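Local coordinates for protein probable TonB-dependent siderophore receptor PirA (Acinetobacter baumannii, PDB 5FR8) that probably takes up iron at the bacterial outer membrane by binding ferric siderophores, and may bind ferric enterobactin with micromolar affinity, at residues S258-N263 and T291-S296; H320-P325 and K342-L347; R378-V383 and R405-S410. All blocks are in the same frame, centred on the assembly; numbering follows the deposited sequence.

In the fold
All three interactions join antiparallel neighbours in the wall of one beta-barrel. Strand 290-305 of interaction 1 is bonded to strand 308-323 of interaction 2, and strand 343-361 of interaction 2 to strand 365-380 of interaction 3. The centres of interactions 1 and 3 lie about 19 Å apart. In interaction 1 half of the touching residues are buried and none is exposed, and a largely polar face turns toward Arg121 and Trp126 of the plug domain. Interaction 2, with three buried and one exposed, adds an arginine-asparagine grip within one strand and aliphatic lysine packing. Interaction 3, with four exposed, places Phe379 and Met408 on one face and charged residues on the other.

Interaction 1. Residues S258-N263 and T291-S296; sequences SSKQGN and TMYRDS
Strands 258-263 and 291-296 run antiparallel, their axes 4.6 Å apart at closest approach and their directions 174° apart. Two hydrogen-bonded pairs hold them: Ser259 N to Arg294 O and Arg294 N to Ser259 O, both 2.9 Å, then Gln261 N to Met292 O and Met292 N to Gln261 O, both 2.7 Å. Lys260 and Tyr293 form the non-hydrogen-bonded pair between them; their backbone bonds go to the outer neighbours Lys236 and His320.

On the face of Lys260 and Tyr293 the two side chains run side by side in the same direction. The extended lysine brings CD within 4.1 Å of Tyr293 CE2, at an oblique approach. Further along, Asp295 OD1 comes near Ser258 CB. Opposite Gly262, which has no side chain, Thr291 CG2 lies 4.3 Å from Gly262 CA. On the other face Gln261 CB and Met292 CB meet at 3.9 Å. The end of Met292 leads away to pack on Asn321 and Arg323 of strand 308-323, and Gln261 OE1 accepts a bond from Arg121. Arg294 forms a salt bridge with Asp317 and a cation-pi contact with Trp126.

The strands are therefore joined mainly through their backbones. Gln261 through Arg121 and Arg294 through Trp126 reach the plug domain, while the Arg294-Asp317 salt bridge stays within the barrel wall.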
loop_
_atom_site.group_PDB
_atom_site.type_symbol
_atom_site.label_atom_id
_atom_site.label_comp_id
_atom_site.label_asym_id
_atom_site.label_seq_id
_atom_site.Cartn_x
_atom_site.Cartn_y
_atom_site.Cartn_z
ATOM N N SER A 258 0.122 -8.303 -18.102
ATOM C CA SER A 258 1.357 -7.502 -18.096
ATOM C C SER A 258 1.053 -5.988 -18.017
ATOM O O SER A 258 0.095 -5.501 -18.617
ATOM C CB SER A 258 2.208 -7.840 -19.326
ATOM O OG SER A 258 1.702 -7.176 -20.457
ATOM N N SER A 259 1.861 -5.263 -17.253
ATOM C CA SER A 259 1.675 -3.837 -17.054
ATOM C C SER A 259 3.000 -3.135 -17.075
ATOM O O SER A 259 4.028 -3.689 -16.685
ATOM C CB SER A 259 1.025 -3.554 -15.708
ATOM O OG SER A 259 -0.284 -4.101 -15.646
ATOM N N LYS A 260 2.951 -1.890 -17.520
ATOM C CA LYS A 260 4.092 -1.008 -17.527
ATOM C C LYS A 260 3.649 0.344 -16.985
ATOM O O LYS A 260 2.631 0.905 -17.404
ATOM C CB LYS A 260 4.624 -0.871 -18.955
ATOM C CG LYS A 260 5.456 0.372 -19.231
ATOM C CD LYS A 260 6.084 0.320 -20.623
ATOM C CE LYS A 260 6.492 1.724 -21.086
ATOM N NZ LYS A 260 7.354 1.700 -22.296
ATOM N N GLN A 261 4.431 0.866 -16.051
ATOM C CA GLN A 261 4.203 2.194 -15.520
ATOM C C GLN A 261 5.413 3.096 -15.737
ATOM O O GLN A 261 6.480 2.840 -15.179
ATOM C CB GLN A 261 3.942 2.083 -14.049
ATOM C CG GLN A 261 2.484 1.943 -13.699
ATOM C CD GLN A 261 2.329 1.660 -12.223
ATOM O OE1 GLN A 261 3.212 2.020 -11.429
ATOM N NE2 GLN A 261 1.208 1.033 -11.837
ATOM N N GLY A 262 5.247 4.147 -16.526
ATOM C CA GLY A 262 6.357 5.062 -16.795
ATOM C C GLY A 262 5.992 6.402 -16.198
ATOM O O GLY A 262 4.907 6.913 -16.433
ATOM N N ASN A 263 6.880 6.988 -15.422
ATOM C CA ASN A 263 6.530 8.225 -14.781
ATOM C C ASN A 263 6.752 9.415 -15.683
ATOM O O ASN A 263 7.318 9.290 -16.767
ATOM C CB ASN A 263 7.359 8.396 -13.526
ATOM C CG ASN A 263 8.612 9.154 -13.783
ATOM O OD1 ASN A 263 9.303 8.888 -14.743
ATOM N ND2 ASN A 263 8.910 10.114 -12.922
ATOM N N THR A 291 10.663 3.682 -14.334
ATOM C CA THR A 291 9.787 2.852 -15.124
ATOM C C THR A 291 9.625 1.517 -14.409
ATOM O O THR A 291 10.612 0.906 -13.992
ATOM C CB THR A 291 10.385 2.606 -16.506
ATOM O OG1 THR A 291 10.905 3.841 -17.030
ATOM C CG2 THR A 291 9.332 2.026 -17.430
ATOM N N MET A 292 8.380 1.076 -14.271
ATOM C CA MET A 292 8.045 -0.040 -13.423
ATOM C C MET A 292 7.374 -1.055 -14.336
ATOM O O MET A 292 6.378 -0.722 -14.976
ATOM C CB MET A 292 7.069 0.450 -12.319
ATOM C CG MET A 292 7.250 -0.166 -10.922
ATOM S SD MET A 292 8.895 0.070 -10.167
ATOM C CE MET A 292 9.059 1.772 -10.653
ATOM N N TYR A 293 7.926 -2.265 -14.445
ATOM C CA TYR A 293 7.319 -3.323 -15.284
ATOM C C TYR A 293 6.816 -4.454 -14.408
ATOM O O TYR A 293 7.495 -4.844 -13.476
ATOM C CB TYR A 293 8.323 -3.933 -16.231
ATOM C CG TYR A 293 8.964 -2.989 -17.172
ATOM C CD1 TYR A 293 9.985 -2.154 -16.753
ATOM C CD2 TYR A 293 8.586 -2.962 -18.514
ATOM C CE1 TYR A 293 10.607 -1.274 -17.644
ATOM C CE2 TYR A 293 9.182 -2.093 -19.401
ATOM C CZ TYR A 293 10.196 -1.252 -18.957
ATOM O OH TYR A 293 10.799 -0.396 -19.835
ATOM N N ARG A 294 5.639 -4.990 -14.711
ATOM C CA ARG A 294 5.142 -6.099 -13.952
ATOM C C ARG A 294 4.469 -7.143 -14.825
ATOM O O ARG A 294 3.516 -6.851 -15.529
ATOM C CB ARG A 294 4.144 -5.591 -12.959
ATOM C CG ARG A 294 3.774 -6.594 -11.897
ATOM C CD ARG A 294 2.646 -6.087 -11.034
ATOM N NE ARG A 294 1.737 -7.183 -10.725
ATOM C CZ ARG A 294 2.001 -8.129 -9.838
ATOM N NH1 ARG A 294 3.159 -8.105 -9.169
ATOM N NH2 ARG A 294 1.104 -9.095 -9.637
ATOM N N ASP A 295 4.957 -8.369 -14.759
ATOM C CA ASP A 295 4.332 -9.497 -15.455
ATOM C C ASP A 295 3.890 -10.556 -14.440
ATOM O O ASP A 295 4.572 -10.791 -13.457
ATOM C CB ASP A 295 5.330 -10.112 -16.437
ATOM C CG ASP A 295 5.607 -9.210 -17.651
ATOM O OD1 ASP A 295 5.059 -8.108 -17.704
ATOM O OD2 ASP A 295 6.369 -9.581 -18.548
ATOM N N SER A 296 2.754 -11.193 -14.674
ATOM C CA SER A 296 2.161 -12.081 -13.680
ATOM C C SER A 296 1.423 -13.212 -14.350
ATOM O O SER A 296 0.626 -12.987 -15.258
ATOM C CB SER A 296 1.170 -11.301 -12.803
ATOM O OG SER A 296 0.963 -11.916 -11.531
#

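Interaction 2. Residues H320-P325 and K342-L347; sequences HNKRLP and KATSRL
Two adjacent strands of the barrel wall pair here, 308-323 and 343-361, close to the loop that connects them. They are antiparallel, with directions 167° apart. Asn321 and Ser345 form one hydrogen-bonded pair, Asn321 N to Ser345 O and Ser345 N to Asn321 O, both 2.9 Å. Arg323 and Ala343 form the next with longer bonds, Arg323 N to Ala343 O and Ala343 N to Arg323 O, both 3.2 Å.

On the face of His320 and Arg346 the imidazole lies alongside the aliphatic part of the arginine, with His320 NE2 3.5 Å from Arg346 CG. Ring and guanidinium planes are turned 76° against each other, and the guanidinium forms a salt bridge with Glu348. With CG beside the backbone N (chi1 -70°), the histidine ring leans across toward strand 343-347. The methyl CG2 of Thr344 meets the ring at its edge, 3.7 Å from His320 CD2, while the same threonine's OG1 rests against CB and CG of Lys322. Lys342 crosses the extended chain of Lys322 at about a right angle, its CD 3.8 Å from Lys322 CE, and its CG also packs on Leu324 CD2. This is contact between aliphatic carbons: the amino group of Lys342 goes to the carbonyl of Glu288.

The opposite face carries a grip within one strand. Arg323 holds Asn321 OD1 side-on with two nitrogens, NE at 2.8 Å on a lone pair and NH2 at 3.0 Å from above the amide plane. With Asn321 ND2 bonded to Ser109 O, both ends of the amide are engaged and its rotation is probably fixed.

Strand 290-305 flanks one side through Tyr293 and Met292; strand 365-380 flanks the other, where Arg346 packs on Lys380.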
loop_
_atom_site.group_PDB
_atom_site.type_symbol
_atom_site.label_atom_id
_atom_site.label_comp_id
_atom_site.label_asym_id
_atom_site.label_seq_id
_atom_site.Cartn_x
_atom_site.Cartn_y
_atom_site.Cartn_z
ATOM N N HIS A 320 10.346 -5.549 -12.918
ATOM C CA HIS A 320 11.558 -4.769 -13.185
ATOM C C HIS A 320 11.356 -3.340 -12.745
ATOM O O HIS A 320 10.277 -2.775 -12.933
ATOM C CB HIS A 320 11.918 -4.758 -14.673
ATOM C CG HIS A 320 12.406 -6.068 -15.180
ATOM N ND1 HIS A 320 11.582 -6.978 -15.797
ATOM C CD2 HIS A 320 13.635 -6.632 -15.150
ATOM C CE1 HIS A 320 12.284 -8.045 -16.134
ATOM N NE2 HIS A 320 13.533 -7.858 -15.754
ATOM N N ASN A 321 12.415 -2.765 -12.186
ATOM C CA ASN A 321 12.447 -1.392 -11.714
ATOM C C ASN A 321 13.553 -0.673 -12.429
ATOM O O ASN A 321 14.711 -0.840 -12.066
ATOM C CB ASN A 321 12.738 -1.422 -10.208
ATOM C CG ASN A 321 12.949 -0.042 -9.593
ATOM O OD1 ASN A 321 12.720 0.976 -10.207
ATOM N ND2 ASN A 321 13.365 -0.026 -8.357
ATOM N N LYS A 322 13.226 0.086 -13.471
ATOM C CA LYS A 322 14.259 0.750 -14.269
ATOM C C LYS A 322 14.186 2.258 -14.073
ATOM O O LYS A 322 13.176 2.885 -14.402
ATOM C CB LYS A 322 14.089 0.417 -15.743
ATOM C CG LYS A 322 15.017 1.183 -16.690
ATOM C CD LYS A 322 14.565 1.059 -18.135
ATOM C CE LYS A 322 15.712 1.274 -19.091
ATOM N NZ LYS A 322 15.244 1.638 -20.464
ATOM N N ARG A 323 15.264 2.836 -13.553
ATOM C CA ARG A 323 15.304 4.269 -13.271
ATOM C C ARG A 323 16.735 4.840 -13.215
ATOM O O ARG A 323 17.706 4.093 -13.141
ATOM C CB ARG A 323 14.623 4.525 -11.937
ATOM C CG ARG A 323 15.435 4.014 -10.761
ATOM C CD ARG A 323 14.708 4.277 -9.474
ATOM N NE ARG A 323 13.478 3.500 -9.363
ATOM C CZ ARG A 323 12.284 3.994 -9.030
ATOM N NH1 ARG A 323 12.127 5.280 -8.758
ATOM N NH2 ARG A 323 11.241 3.192 -8.936
ATOM N N LEU A 324 16.850 6.165 -13.246
ATOM C CA LEU A 324 18.156 6.819 -13.211
ATOM C C LEU A 324 18.830 6.697 -11.844
ATOM O O LEU A 324 18.161 6.609 -10.837
ATOM C CB LEU A 324 18.015 8.275 -13.596
ATOM C CG LEU A 324 17.467 8.472 -15.013
ATOM C CD1 LEU A 324 16.942 9.892 -15.171
ATOM C CD2 LEU A 324 18.516 8.179 -16.079
ATOM N N PRO A 325 20.171 6.643 -11.817
ATOM C CA PRO A 325 20.848 6.397 -10.541
ATOM C C PRO A 325 20.795 7.635 -9.656
ATOM O O PRO A 325 20.405 8.702 -10.136
ATOM C CB PRO A 325 22.298 6.087 -10.975
ATOM C CG PRO A 325 22.482 6.843 -12.260
ATOM C CD PRO A 325 21.133 6.817 -12.937
ATOM N N LYS A 342 20.670 4.441 -16.830
ATOM C CA LYS A 342 19.617 3.729 -16.131
ATOM C C LYS A 342 20.091 2.346 -15.666
ATOM O O LYS A 342 20.701 1.609 -16.421
ATOM C CB LYS A 342 18.383 3.591 -17.035
ATOM C CG LYS A 342 17.726 4.916 -17.364
ATOM C CD LYS A 342 16.285 4.760 -17.810
ATOM C CE LYS A 342 15.660 6.112 -18.112
ATOM N NZ LYS A 342 14.185 6.018 -18.120
ATOM N N ALA A 343 19.812 1.996 -14.418
ATOM C CA ALA A 343 20.016 0.619 -13.980
ATOM C C ALA A 343 18.650 -0.014 -13.803
ATOM O O ALA A 343 17.661 0.680 -13.637
ATOM C CB ALA A 343 20.824 0.563 -12.686
ATOM N N THR A 344 18.604 -1.334 -13.868
ATOM C CA THR A 344 17.373 -2.071 -13.652
ATOM C C THR A 344 17.529 -3.049 -12.479
ATOM O O THR A 344 18.583 -3.675 -12.285
ATOM C CB THR A 344 16.986 -2.875 -14.899
ATOM O OG1 THR A 344 16.732 -1.980 -15.986
ATOM C CG2 THR A 344 15.751 -3.694 -14.634
ATOM N N SER A 345 16.463 -3.169 -11.688
ATOM C CA SER A 345 16.395 -4.178 -10.656
ATOM C C SER A 345 15.353 -5.184 -11.031
ATOM O O SER A 345 14.370 -4.867 -11.695
ATOM C CB SER A 345 16.079 -3.544 -9.341
ATOM O OG SER A 345 17.311 -3.185 -8.757
ATOM N N ARG A 346 15.578 -6.420 -10.620
ATOM C CA ARG A 346 14.742 -7.510 -11.096
ATOM C C ARG A 346 14.226 -8.335 -9.913
ATOM O O ARG A 346 15.020 -8.871 -9.161
ATOM C CB ARG A 346 15.531 -8.371 -12.108
ATOM C CG ARG A 346 14.661 -9.385 -12.848
ATOM C CD ARG A 346 15.394 -10.396 -13.737
ATOM N NE ARG A 346 16.651 -10.887 -13.171
ATOM C CZ ARG A 346 16.758 -11.743 -12.146
ATOM N NH1 ARG A 346 15.689 -12.251 -11.526
ATOM N NH2 ARG A 346 17.965 -12.090 -11.726
ATOM N N LEU A 347 12.905 -8.429 -9.751
ATOM C CA LEU A 347 12.316 -9.200 -8.648
ATOM C C LEU A 347 11.347 -10.265 -9.132
ATOM O O LEU A 347 10.305 -9.974 -9.729
ATOM C CB LEU A 347 11.552 -8.300 -7.706
ATOM C CG LEU A 347 10.863 -8.970 -6.499
ATOM C CD1 LEU A 347 11.839 -9.754 -5.639
ATOM C CD2 LEU A 347 10.178 -7.905 -5.680
#

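Interaction 3. Residues R378-V383 and R405-S410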
loop_
_atom_site.group_PDB
_atom_site.type_symbol
_atom_site.label_atom_id
_atom_site.label_comp_id
_atom_site.label_asym_id
_atom_site.label_seq_id
_atom_site.Cartn_x
_atom_site.Cartn_y
_atom_site.Cartn_z
ATOM N N ARG A 378 13.355 -14.078 -5.644
ATOM C CA ARG A 378 14.741 -13.767 -6.078
ATOM C C ARG A 378 14.869 -12.327 -6.550
ATOM O O ARG A 378 14.046 -11.825 -7.308
ATOM C CB ARG A 378 15.217 -14.709 -7.169
ATOM C CG ARG A 378 15.094 -16.166 -6.785
ATOM C CD ARG A 378 16.386 -16.898 -7.075
ATOM N NE ARG A 378 16.117 -18.247 -7.535
ATOM C CZ ARG A 378 15.651 -18.528 -8.745
ATOM N NH1 ARG A 378 15.392 -17.550 -9.610
ATOM N NH2 ARG A 378 15.438 -19.790 -9.091
ATOM N N PHE A 379 15.913 -11.656 -6.090
ATOM C CA PHE A 379 16.072 -10.234 -6.346
ATOM C C PHE A 379 17.491 -9.944 -6.806
ATOM O O PHE A 379 18.439 -10.351 -6.168
ATOM C CB PHE A 379 15.779 -9.484 -5.052
ATOM C CG PHE A 379 15.666 -7.987 -5.206
ATOM C CD1 PHE A 379 14.844 -7.432 -6.178
ATOM C CD2 PHE A 379 16.330 -7.139 -4.330
ATOM C CE1 PHE A 379 14.710 -6.060 -6.292
ATOM C CE2 PHE A 379 16.215 -5.763 -4.457
ATOM C CZ PHE A 379 15.406 -5.222 -5.444
ATOM N N LYS A 380 17.623 -9.271 -7.935
ATOM C CA LYS A 380 18.913 -8.708 -8.382
ATOM C C LYS A 380 18.832 -7.179 -8.214
ATOM O O LYS A 380 17.867 -6.543 -8.706
ATOM C CB LYS A 380 19.221 -9.125 -9.843
ATOM C CG LYS A 380 20.693 -9.037 -10.271
ATOM C CD LYS A 380 20.959 -9.154 -11.788
ATOM C CE LYS A 380 22.365 -9.703 -12.149
ATOM N NZ LYS A 380 22.429 -10.471 -13.451
ATOM N N ASP A 381 19.802 -6.613 -7.477
ATOM C CA ASP A 381 19.989 -5.145 -7.355
ATOM C C ASP A 381 21.480 -4.819 -7.224
ATOM O O ASP A 381 22.092 -5.062 -6.182
ATOM C CB ASP A 381 19.225 -4.579 -6.158
ATOM C CG ASP A 381 19.339 -3.040 -6.028
ATOM O OD1 ASP A 381 20.333 -2.451 -6.531
ATOM O OD2 ASP A 381 18.429 -2.427 -5.395
ATOM N N ASN A 382 22.063 -4.288 -8.298
ATOM C CA ASN A 382 23.497 -4.041 -8.330
ATOM C C ASN A 382 23.889 -2.585 -8.139
ATOM O O ASN A 382 25.070 -2.263 -8.078
ATOM C CB ASN A 382 24.113 -4.577 -9.617
ATOM C CG ASN A 382 25.563 -4.952 -9.423
ATOM O OD1 ASN A 382 25.874 -5.836 -8.627
ATOM N ND2 ASN A 382 26.461 -4.254 -10.108
ATOM N N VAL A 383 22.906 -1.707 -8.029
ATOM C CA VAL A 383 23.189 -0.295 -7.831
ATOM C C VAL A 383 23.079 0.136 -6.327
ATOM O O VAL A 383 23.833 1.005 -5.872
ATOM C CB VAL A 383 22.304 0.546 -8.778
ATOM C CG1 VAL A 383 20.846 0.514 -8.327
ATOM C CG2 VAL A 383 22.832 1.978 -8.889
ATOM N N ARG A 405 27.039 -9.371 -3.478
ATOM C CA ARG A 405 26.100 -8.510 -2.753
ATOM C C ARG A 405 24.876 -8.142 -3.574
ATOM O O ARG A 405 24.050 -7.382 -3.106
ATOM C CB ARG A 405 26.767 -7.187 -2.332
ATOM C CG ARG A 405 27.921 -7.327 -1.344
ATOM C CD ARG A 405 28.794 -6.081 -1.263
ATOM N NE ARG A 405 28.035 -4.838 -1.109
ATOM C CZ ARG A 405 28.561 -3.690 -0.685
ATOM N NH1 ARG A 405 29.841 -3.626 -0.356
ATOM N NH2 ARG A 405 27.815 -2.599 -0.586
ATOM N N SER A 406 24.760 -8.652 -4.795
ATOM C CA SER A 406 23.775 -8.125 -5.743
ATOM C C SER A 406 22.521 -8.971 -5.817
ATOM O O SER A 406 21.557 -8.588 -6.459
ATOM C CB SER A 406 24.395 -8.003 -7.140
ATOM O OG SER A 406 24.443 -9.263 -7.807
ATOM N N LYS A 407 22.544 -10.139 -5.178
ATOM C CA LYS A 407 21.476 -11.144 -5.333
ATOM C C LYS A 407 20.989 -11.589 -3.991
ATOM O O LYS A 407 21.775 -12.026 -3.160
ATOM C CB LYS A 407 21.959 -12.358 -6.145
ATOM C CG LYS A 407 22.516 -11.952 -7.499
ATOM C CD LYS A 407 22.343 -12.982 -8.601
ATOM C CE LYS A 407 22.496 -12.279 -9.953
ATOM N NZ LYS A 407 23.109 -13.111 -11.030
ATOM N N MET A 408 19.686 -11.470 -3.785
ATOM C CA MET A 408 19.071 -11.781 -2.508
ATOM C C MET A 408 17.963 -12.826 -2.680
ATOM O O MET A 408 17.191 -12.751 -3.650
ATOM C CB MET A 408 18.517 -10.487 -1.916
ATOM C CG MET A 408 19.620 -9.543 -1.450
ATOM S SD MET A 408 19.218 -7.788 -1.579
ATOM C CE MET A 408 19.848 -7.372 -3.203
ATOM N N GLU A 409 17.901 -13.788 -1.748
ATOM C CA GLU A 409 16.879 -14.863 -1.734
ATOM C C GLU A 409 15.999 -14.731 -0.511
ATOM O O GLU A 409 16.489 -14.363 0.555
ATOM C CB GLU A 409 17.511 -16.286 -1.659
ATOM C CG GLU A 409 18.090 -16.803 -2.961
ATOM C CD GLU A 409 17.784 -18.277 -3.224
ATOM O OE1 GLU A 409 16.698 -18.748 -2.825
ATOM O OE2 GLU A 409 18.617 -18.973 -3.856
ATOM N N SER A 410 14.727 -15.111 -0.648
ATOM C CA SER A 410 13.795 -15.218 0.494
ATOM C C SER A 410 12.839 -16.382 0.289
ATOM O O SER A 410 12.326 -16.589 -0.811
ATOM C CB SER A 410 12.994 -13.938 0.627
ATOM O OG SER A 410 12.360 -13.887 1.856
#
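Phe379 and Met408 lie side by side on one face of the pairing. The methyl CE of Met408 reaches Phe379 CD2 at 3.7 Å, and its sulfur stands at the ring edge, Met408 SD 5.4 Å from the Phe379 ring centroid and 85° off the normal, a Met-aromatic contact. The ring of Phe379 is carried away from its own backbone N (chi1 -170°) to lie beside the bent methionine chain, whose methyl also nears Asp381 CB.

Lys380 and Lys407 run side by side, pointing the same way, on the exposed face, with their methylenes in contact. Their ends are probably mobile, and solvent can screen the charges. Arg378 and Glu409 come near each other on the same face without reaching salt-bridge distance; Glu409 pairs with Arg411 instead.

The backbone sets these positions. Phe379 N reaches Met408 O at 3.0 Å and Met408 N reaches Phe379 O at 2.9 Å, while Asp381 N gives a further bond of 2.8 Å to Ser406 O, beyond the last paired residues. Farther out, Asp381 OD2 is bound by Tyr475, Ser406 OG by Asp404, and Met474 of helix 474-477 packs on both Phe379 and Met408.

This is an antiparallel strand pair of a TonB-dependent receptor barrel, at the end where the strands give way to their connecting loop.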